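Local coordinates for putative metal resistance protein (Proteus mirabilis, PDB 6C29), which probably serves in protein-disulfide reduction, the tandem immunoglobulin-fold periplasmic domain of this membrane protein priming the disulfide isomerase activity of its partner ScsC, at residues D29-L34 / D136-Y141; V92-L97 / Q143-V148. One frame throughout, in Å; residues are numbered along the deposited sequence. Where two conformers were deposited one is given.

Contact 1: D29-L34 / D136-Y141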
ATOM      1  N   ASP A  29      -1.346  20.764 -10.918  1.00 37.70           N
ATOM      2  CA  ASP A  29      -1.380  19.404 -10.374  1.00 36.78           C
ATOM      3  C   ASP A  29      -0.018  18.735 -10.545  1.00 30.42           C
ATOM      4  O   ASP A  29       0.577  18.813 -11.617  1.00 30.07           O
ATOM      5  CB  ASP A  29      -2.443  18.554 -11.062  1.00 42.39           C
ATOM      6  CG  ASP A  29      -3.857  19.073 -10.826  1.00 52.55           C
ATOM      7  OD1 ASP A  29      -4.061  19.871  -9.879  1.00 52.80           O
ATOM      8  OD2 ASP A  29      -4.766  18.668 -11.589  1.00 57.71           O
ATOM      9  N   VAL A  30       0.467  18.081  -9.492  1.00 23.49           N
ATOM     10  CA  VAL A  30       1.777  17.464  -9.523  1.00 20.07           C
ATOM     11  C   VAL A  30       1.641  15.941  -9.451  1.00 17.50           C
ATOM     12  O   VAL A  30       0.908  15.421  -8.622  1.00 20.88           O
ATOM     13  CB  VAL A  30       2.685  17.962  -8.363  1.00 21.00           C
ATOM     14  CG1 VAL A  30       4.068  17.458  -8.532  1.00 22.79           C
ATOM     15  CG2 VAL A  30       2.701  19.485  -8.320  1.00 22.92           C
ATOM     16  N   LYS A  31       2.358  15.258 -10.336  1.00 15.31           N
ATOM     17  CA  LYS A  31       2.534  13.813 -10.278  1.00 13.27           C
ATOM     18  C   LYS A  31       3.956  13.562  -9.799  1.00 12.88           C
ATOM     19  O   LYS A  31       4.901  14.187 -10.298  1.00 13.61           O
ATOM     20  CB  LYS A  31       2.308  13.183 -11.653  1.00 16.70           C
ATOM     21  CG  LYS A  31       0.859  13.203 -12.081  1.00 20.94           C
ATOM     22  CD  LYS A  31       0.662  12.802 -13.544  1.00 24.24           C
ATOM     23  CE  LYS A  31       1.124  11.406 -13.877  1.00 25.02           C
ATOM     24  NZ  LYS A  31       0.785  11.146 -15.300  1.00 26.32           N
ATOM     25  N   ILE A  32       4.088  12.664  -8.826  1.00 13.27           N
ATOM     26  CA  ILE A  32       5.362  12.308  -8.216  1.00 13.22           C
ATOM     27  C   ILE A  32       5.512  10.790  -8.256  1.00 13.53           C
ATOM     28  O   ILE A  32       4.563  10.061  -7.951  1.00 14.34           O
ATOM     29  CB  ILE A  32       5.412  12.808  -6.775  1.00 14.81           C
ATOM     30  CG1 ILE A  32       5.313  14.332  -6.758  1.00 17.97           C
ATOM     31  CG2 ILE A  32       6.667  12.373  -6.081  1.00 18.42           C
ATOM     32  CD1 ILE A  32       4.656  14.816  -5.538  1.00 27.46           C
ATOM     33  N   LEU A  33       6.698  10.313  -8.607  1.00 12.80           N
ATOM     34  CA  LEU A  33       7.040   8.916  -8.471  1.00 13.36           C
ATOM     35  C   LEU A  33       8.088   8.789  -7.423  1.00 12.37           C
ATOM     36  O   LEU A  33       9.145   9.395  -7.537  1.00 12.99           O
ATOM     37  CB  LEU A  33       7.578   8.319  -9.772  1.00 15.17           C
ATOM     38  CG  LEU A  33       6.537   7.997 -10.824  1.00 18.13           C
ATOM     39  CD1 LEU A  33       7.213   7.622 -12.121  1.00 20.96           C
ATOM     40  CD2 LEU A  33       5.651   6.834 -10.352  1.00 15.45           C
ATOM     41  N   LEU A  34       7.818   8.003  -6.405  1.00 10.96           N
ATOM     42  CA  LEU A  34       8.767   7.727  -5.343  1.00 11.59           C
ATOM     43  C   LEU A  34       9.277   6.304  -5.498  1.00 11.27           C
ATOM     44  O   LEU A  34       8.544   5.362  -5.251  1.00 12.82           O
ATOM     45  CB  LEU A  34       8.130   7.908  -3.981  1.00 12.28           C
ATOM     46  CG  LEU A  34       9.018   7.554  -2.824  1.00 14.84           C
ATOM     47  CD1 LEU A  34      10.203   8.512  -2.763  1.00 17.18           C
ATOM     48  CD2 LEU A  34       8.216   7.605  -1.532  1.00 17.47           C
ATOM     49  N   ASP A 136      11.416   9.739 -19.626  1.00 24.98           N
ATOM     50  CA  ASP A 136      10.474   8.636 -19.614  1.00 24.56           C
ATOM     51  C   ASP A 136       9.595   8.611 -18.380  1.00 23.57           C
ATOM     52  O   ASP A 136       9.156   7.549 -17.946  1.00 20.72           O
ATOM     53  CB  ASP A 136      11.220   7.337 -19.791  1.00 29.10           C
ATOM     54  CG  ASP A 136      12.092   6.992 -18.630  1.00 35.25           C
ATOM     55  OD1 ASP A 136      12.239   7.785 -17.678  1.00 33.87           O
ATOM     56  OD2 ASP A 136      12.649   5.884 -18.704  1.00 39.58           O
ATOM     57  N   PHE A 137       9.309   9.796 -17.851  1.00 21.85           N
ATOM     58  CA  PHE A 137       8.471   9.904 -16.649  1.00 17.70           C
ATOM     59  C   PHE A 137       7.076   9.319 -16.854  1.00 17.30           C
ATOM     60  O   PHE A 137       6.597   8.590 -15.982  1.00 16.74           O
ATOM     61  CB  PHE A 137       8.377  11.365 -16.208  1.00 17.68           C
ATOM     62  CG  PHE A 137       7.564  11.570 -14.976  1.00 16.48           C
ATOM     63  CD1 PHE A 137       8.118  11.380 -13.730  1.00 16.85           C
ATOM     64  CD2 PHE A 137       6.242  11.985 -15.062  1.00 18.06           C
ATOM     65  CE1 PHE A 137       7.379  11.576 -12.600  1.00 16.44           C
ATOM     66  CE2 PHE A 137       5.491  12.199 -13.913  1.00 18.23           C
ATOM     67  CZ  PHE A 137       6.052  11.995 -12.691  1.00 15.94           C
ATOM     68  N   GLU A 138       6.416   9.637 -17.969  1.00 17.36           N
ATOM     69  CA  GLU A 138       5.032   9.193 -18.209  1.00 18.63           C
ATOM     70  C   GLU A 138       4.987   7.654 -18.308  1.00 17.03           C
ATOM     71  O   GLU A 138       4.106   6.999 -17.722  1.00 16.95           O
ATOM     72  CB  GLU A 138       4.473   9.858 -19.474  1.00 24.64           C
ATOM     73  CG  GLU A 138       2.991   9.619 -19.734  1.00 34.70           C
ATOM     74  CD  GLU A 138       2.055  10.317 -18.728  1.00 47.51           C
ATOM     75  OE1 GLU A 138       2.543  11.110 -17.885  1.00 53.94           O
ATOM     76  OE2 GLU A 138       0.821  10.073 -18.790  1.00 45.96           O
ATOM     77  N   TRP A 139       5.972   7.070 -18.978  1.00 15.48           N
ATOM     78  CA  TRP A 139       6.083   5.620 -19.034  1.00 13.63           C
ATOM     79  C   TRP A 139       6.317   5.030 -17.654  1.00 14.38           C
ATOM     80  O   TRP A 139       5.671   4.022 -17.299  1.00 13.24           O
ATOM     81  CB  TRP A 139       7.222   5.207 -19.964  1.00 14.33           C
ATOM     82  CG  TRP A 139       7.461   3.723 -20.036  1.00 16.10           C
ATOM     83  CD1 TRP A 139       6.770   2.796 -20.785  1.00 16.85           C
ATOM     84  CD2 TRP A 139       8.480   2.990 -19.334  1.00 14.59           C
ATOM     85  NE1 TRP A 139       7.299   1.531 -20.572  1.00 14.66           N
ATOM     86  CE2 TRP A 139       8.342   1.625 -19.690  1.00 14.25           C
ATOM     87  CE3 TRP A 139       9.485   3.351 -18.439  1.00 16.71           C
ATOM     88  CZ2 TRP A 139       9.206   0.627 -19.203  1.00 14.43           C
ATOM     89  CZ3 TRP A 139      10.332   2.346 -17.944  1.00 17.31           C
ATOM     90  CH2 TRP A 139      10.182   1.011 -18.335  1.00 16.12           C
ATOM     91  N   GLN A 140       7.258   5.594 -16.895  1.00 13.77           N
ATOM     92  CA  GLN A 140       7.507   5.111 -15.544  1.00 14.72           C
ATOM     93  C   GLN A 140       6.244   5.228 -14.705  1.00 12.84           C
ATOM     94  O   GLN A 140       5.940   4.308 -13.971  1.00 11.77           O
ATOM     95  CB  GLN A 140       8.661   5.875 -14.855  1.00 16.58           C
ATOM     96  CG  GLN A 140      10.086   5.565 -15.388  1.00 26.62           C
ATOM     97  CD  GLN A 140      11.149   5.774 -14.298  1.00 37.92           C
ATOM     98  OE1 GLN A 140      10.856   6.287 -13.204  1.00 42.50           O
ATOM     99  NE2 GLN A 140      12.375   5.355 -14.581  1.00 41.80           N
ATOM    100  N   TYR A 141       5.500   6.321 -14.850  1.00 13.44           N
ATOM    101  CA  TYR A 141       4.291   6.523 -14.042  1.00 13.09           C
ATOM    102  C   TYR A 141       3.242   5.468 -14.417  1.00 14.20           C
ATOM    103  O   TYR A 141       2.582   4.894 -13.532  1.00 13.35           O
ATOM    104  CB  TYR A 141       3.711   7.937 -14.247  1.00 13.80           C
ATOM    105  CG  TYR A 141       2.934   8.389 -13.063  1.00 13.63           C
ATOM    106  CD1 TYR A 141       1.625   8.024 -12.883  1.00 14.09           C
ATOM    107  CD2 TYR A 141       3.532   9.193 -12.098  1.00 13.71           C
ATOM    108  CE1 TYR A 141       0.955   8.420 -11.774  1.00 14.83           C
ATOM    109  CE2 TYR A 141       2.875   9.588 -10.985  1.00 15.71           C
ATOM    110  CZ  TYR A 141       1.579   9.219 -10.833  1.00 15.67           C
ATOM    111  OH  TYR A 141       0.846   9.593  -9.720  1.00 17.21           O
TER
HETATM  112  O   HOH W   1       0.743   8.844 -16.363  1.00 33.74           O
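Strand 30-34 crosses helix 137-141 with their axes 9.4 Å apart at an angle of 67°, and Lys31 and Leu33, on the same face of the strand, both point toward the helix. The helix here packs on the antiparallel sheet of the DsbD N-terminal-like immunoglobulin domain. Lys31 meets three of its side chains. Its CB lies 3.7 Å from CE2 of Tyr141, and the chain then turns at chi3 (61°), which lays CE over the middle of the tyrosine ring, 3.4 Å from the centroid and almost on the ring normal, a CH-pi contact. NZ stays over the same face, farther from the centroid, as a cation-pi contact, and forms a salt bridge with Glu138, 3.1 Å from NZ to OE1. The ammonium reaches OE1 from its syn side, 27° out of the carboxylate plane, and a water accepts a hydrogen bond from NZ while giving a weak one to OE2. Glu138 starts away from the strand; a bend at chi2 brings its carboxylate back. Leu33 fills the other half of the interface. Its CD1 lies 3.6 Å from CB of Gln140 and also approaches the ring of Phe137, whereas its CG packs 3.5 Å from CD2 of Tyr141. Phe137 completes the group with its CZ 3.4 Å from the carbonyl O of Lys31. Tyr141 OH bonds to the carbonyl O of Ile95 on the neighbouring strand, which fixes the far end of the ring. A lysine of a sheet thus divides its labour: its methylenes pack on an aromatic face, and its charge, probably stabilised by the ring's pi electrons, is paired with Glu138 on the solvent-exposed side of the helix.

Contact 2: V92-L97 / Q143-V148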
ATOM      1  N   VAL A  92       7.629   1.199  -6.261  1.00 10.65           N
ATOM      2  CA  VAL A  92       7.471   2.569  -6.769  1.00 10.05           C
ATOM      3  C   VAL A  92       6.087   3.079  -6.441  1.00  9.34           C
ATOM      4  O   VAL A  92       5.099   2.475  -6.860  1.00 10.34           O
ATOM      5  CB  VAL A  92       7.669   2.649  -8.291  1.00 10.81           C
ATOM      6  CG1 VAL A  92       7.579   4.107  -8.763  1.00 11.42           C
ATOM      7  CG2 VAL A  92       8.996   2.092  -8.668  1.00 13.68           C
ATOM      8  N   PHE A  93       6.003   4.165  -5.668  1.00  8.40           N
ATOM      9  CA  PHE A  93       4.753   4.757  -5.260  1.00  9.21           C
ATOM     10  C   PHE A  93       4.389   5.931  -6.166  1.00 10.25           C
ATOM     11  O   PHE A  93       5.096   6.936  -6.169  1.00 12.04           O
ATOM     12  CB  PHE A  93       4.837   5.237  -3.803  1.00 11.13           C
ATOM     13  CG  PHE A  93       5.149   4.151  -2.818  1.00 10.18           C
ATOM     14  CD1 PHE A  93       4.197   3.220  -2.483  1.00  9.85           C
ATOM     15  CD2 PHE A  93       6.399   4.061  -2.207  1.00 11.07           C
ATOM     16  CE1 PHE A  93       4.466   2.216  -1.585  1.00 11.04           C
ATOM     17  CE2 PHE A  93       6.667   3.052  -1.300  1.00 12.41           C
ATOM     18  CZ  PHE A  93       5.696   2.130  -0.983  1.00 11.95           C
ATOM     19  N   PRO A  94       3.308   5.821  -6.952  1.00 10.14           N
ATOM     20  CA  PRO A  94       2.767   7.005  -7.620  1.00 10.77           C
ATOM     21  C   PRO A  94       1.951   7.855  -6.660  1.00 12.03           C
ATOM     22  O   PRO A  94       1.117   7.308  -5.930  1.00 13.75           O
ATOM     23  CB  PRO A  94       1.880   6.425  -8.725  1.00 10.77           C
ATOM     24  CG  PRO A  94       1.881   4.917  -8.529  1.00 12.30           C
ATOM     25  CD  PRO A  94       2.487   4.634  -7.202  1.00  9.90           C
ATOM     26  N   ILE A  95       2.206   9.152  -6.672  1.00 12.88           N
ATOM     27  CA  ILE A  95       1.592  10.119  -5.795  1.00 13.63           C
ATOM     28  C   ILE A  95       1.071  11.269  -6.657  1.00 14.60           C
ATOM     29  O   ILE A  95       1.659  11.590  -7.692  1.00 15.51           O
ATOM     30  CB  ILE A  95       2.601  10.620  -4.766  1.00 16.28           C
ATOM     31  CG1 ILE A  95       3.084   9.446  -3.898  1.00 16.20           C
ATOM     32  CG2 ILE A  95       1.998  11.693  -3.902  1.00 21.42           C
ATOM     33  CD1 ILE A  95       4.376   9.713  -3.202  1.00 20.19           C
ATOM     34  N   GLU A  96      -0.070  11.824  -6.270  1.00 14.36           N
ATOM     35  CA  GLU A  96      -0.621  12.986  -6.954  0.64 16.38           C
ATOM     36  C   GLU A  96      -0.954  14.047  -5.921  1.00 17.28           C
ATOM     37  O   GLU A  96      -1.485  13.731  -4.862  1.00 18.19           O
ATOM     38  CB  GLU A  96      -1.861  12.609  -7.763  0.64 19.24           C
ATOM     39  CG  GLU A  96      -1.553  11.725  -8.975  0.64 23.63           C
ATOM     40  CD  GLU A  96      -2.789  11.292  -9.760  0.64 27.43           C
ATOM     41  OE1 GLU A  96      -3.224  12.051 -10.656  0.64 27.81           O
ATOM     42  OE2 GLU A  96      -3.327  10.188  -9.492  0.64 32.14           O
ATOM     43  N   LEU A  97      -0.652  15.302  -6.265  1.00 20.27           N
ATOM     44  CA  LEU A  97      -0.898  16.466  -5.413  1.00 22.00           C
ATOM     45  C   LEU A  97      -1.609  17.523  -6.245  1.00 20.71           C
ATOM     46  O   LEU A  97      -1.366  17.637  -7.442  1.00 22.65           O
ATOM     47  CB  LEU A  97       0.387  17.108  -4.859  1.00 25.27           C
ATOM     48  CG  LEU A  97       1.405  16.288  -4.100  1.00 28.95           C
ATOM     49  CD1 LEU A  97       2.542  17.202  -3.728  1.00 34.73           C
ATOM     50  CD2 LEU A  97       0.811  15.672  -2.855  1.00 31.86           C
ATOM     51  N   GLN A 143       3.751   2.509 -15.816  1.00 13.72           N
ATOM     52  CA  GLN A 143       4.238   1.218 -15.340  1.00 12.79           C
ATOM     53  C   GLN A 143       3.941   1.030 -13.855  1.00 12.27           C
ATOM     54  O   GLN A 143       3.516  -0.045 -13.435  1.00 13.22           O
ATOM     55  CB  GLN A 143       5.762   1.080 -15.569  1.00 14.13           C
ATOM     56  CG  GLN A 143       6.251   0.931 -17.016  1.00 16.27           C
ATOM     57  CD  GLN A 143       5.836  -0.385 -17.643  1.00 20.22           C
ATOM     58  OE1 GLN A 143       6.352  -1.438 -17.262  1.00 27.91           O
ATOM     59  NE2 GLN A 143       4.901  -0.340 -18.567  1.00 24.18           N
ATOM     60  N   ALA A 144       4.108   2.086 -13.062  1.00 11.79           N
ATOM     61  CA  ALA A 144       3.831   2.018 -11.646  1.00 10.76           C
ATOM     62  C   ALA A 144       2.344   1.891 -11.356  1.00 10.61           C
ATOM     63  O   ALA A 144       1.946   1.115 -10.474  1.00 11.53           O
ATOM     64  CB  ALA A 144       4.385   3.249 -10.957  1.00 12.62           C
HETATM   65  N   MSE A 145       1.537   2.678 -12.070  1.00 11.95           N
HETATM   66  CA  MSE A 145       0.093   2.625 -11.891  1.00 11.94           C
HETATM   67  C   MSE A 145      -0.479   1.277 -12.255  1.00 12.49           C
HETATM   68  O   MSE A 145      -1.489   0.847 -11.657  1.00 15.01           O
HETATM   69  CB  MSE A 145      -0.598   3.699 -12.716  1.00 14.26           C
HETATM   70  CG  MSE A 145      -0.480   5.077 -12.169  1.00 18.84           C
HETATM   71 SE   MSE A 145      -1.313   5.349 -10.436  0.61 15.15          SE
HETATM   72  CE  MSE A 145      -3.103   4.724 -10.754  1.00 23.02           C
ATOM     73  N   ALA A 146       0.124   0.588 -13.194  1.00 13.20           N
ATOM     74  CA  ALA A 146      -0.360  -0.717 -13.611  1.00 15.17           C
ATOM     75  C   ALA A 146      -0.335  -1.727 -12.463  1.00 15.48           C
ATOM     76  O   ALA A 146      -1.045  -2.727 -12.491  1.00 18.63           O
ATOM     77  CB  ALA A 146       0.471  -1.240 -14.774  1.00 18.61           C
ATOM     78  N   LYS A 147       0.483  -1.460 -11.454  1.00 12.66           N
ATOM     79  CA  LYS A 147       0.639  -2.364 -10.313  0.61 11.96           C
ATOM     80  C   LYS A 147      -0.308  -2.028  -9.158  1.00 11.61           C
ATOM     81  O   LYS A 147      -0.321  -2.730  -8.143  1.00 12.62           O
ATOM     82  CB  LYS A 147       2.084  -2.320  -9.832  0.61 13.24           C
ATOM     83  CG  LYS A 147       3.109  -2.713 -10.901  0.61 13.90           C
ATOM     84  CD  LYS A 147       4.553  -2.584 -10.410  0.61 15.06           C
ATOM     85  CE  LYS A 147       5.560  -3.046 -11.470  0.61 16.47           C
ATOM     86  NZ  LYS A 147       5.577  -2.136 -12.643  0.61 17.15           N
ATOM     87  N   VAL A 148      -1.065  -0.953  -9.298  1.00 10.69           N
ATOM     88  CA  VAL A 148      -2.001  -0.502  -8.271  1.00 11.43           C
ATOM     89  C   VAL A 148      -3.355  -1.204  -8.427  1.00 11.52           C
ATOM     90  O   VAL A 148      -3.880  -1.301  -9.553  1.00 11.69           O
ATOM     91  CB  VAL A 148      -2.154   1.016  -8.325  1.00 12.15           C
ATOM     92  CG1 VAL A 148      -3.182   1.547  -7.304  1.00 12.33           C
ATOM     93  CG2 VAL A 148      -0.755   1.681  -8.093  1.00 12.38           C
TER
HETATM   94  O   HOH W   2       4.125   0.622  -8.614  1.00 14.10           O
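Pro94 of strand 92-97 meets the last turn of the helix in segment 143-148, and its pyrrolidine ring is the side chain to follow. From the strand, CB points toward the helix and comes 3.8 Å from SE of Met145, a selenomethionine. One atom further, CG is the meeting point of three residues: the same selenium at 3.7 Å, CB of Ala144 at 3.9 Å, and, more loosely, CG2 of Val148, which arrives from beyond the end of the helix. A bend at chi2 (-63°) brings the selenium of Met145 to the proline, whose ring the chain crosses at an angle. Ala144 has a second neighbour, CG1 of Val92, 4.0 Å from its CB, so the small methyl sits between two strand residues whose side chains lie on the same face of the sheet. That sheet, with strands 16-24, 30-38, 90-97 and 68-69 in order, is the part of the immunoglobulin domain on which helix 137-145 rests. Where the side chains stop, a water takes over: it donates to the carbonyl O of Val92 at 2.7 Å and to the carbonyl O of Ala144, joining strand and helix backbones. A type I turn runs from Met145 to Val148. Direct contact between strand and helix is therefore wholly apolar, made of a proline ring, two valines, an alanine methyl and a selenium, while the polar link is left to the water, which donates to both carbonyls; Ala144 O also accepts from Lys147 N.

Overall arrangement
Contacts 1 and 2 are successive footprints of one helix, 137-145, on one antiparallel sheet of the DsbD N-terminal-like immunoglobulin domain, their centres about 8 Å apart. Strands 30-38 and 90-97 are neighbours there, paired by probable backbone hydrogen bonds such as Ile95 N to Ile32 O at 2.8 Å. Tyr141 ties the two together: besides its role in contact 1, its OH packs 3.5 Å from CB of Pro94, the hub of contact 2. Ala144 likewise reaches back to touch Leu33. The character shifts along the helix, from charged and aromatic at its start to small and apolar near its end, where the chain leads on toward the second domain.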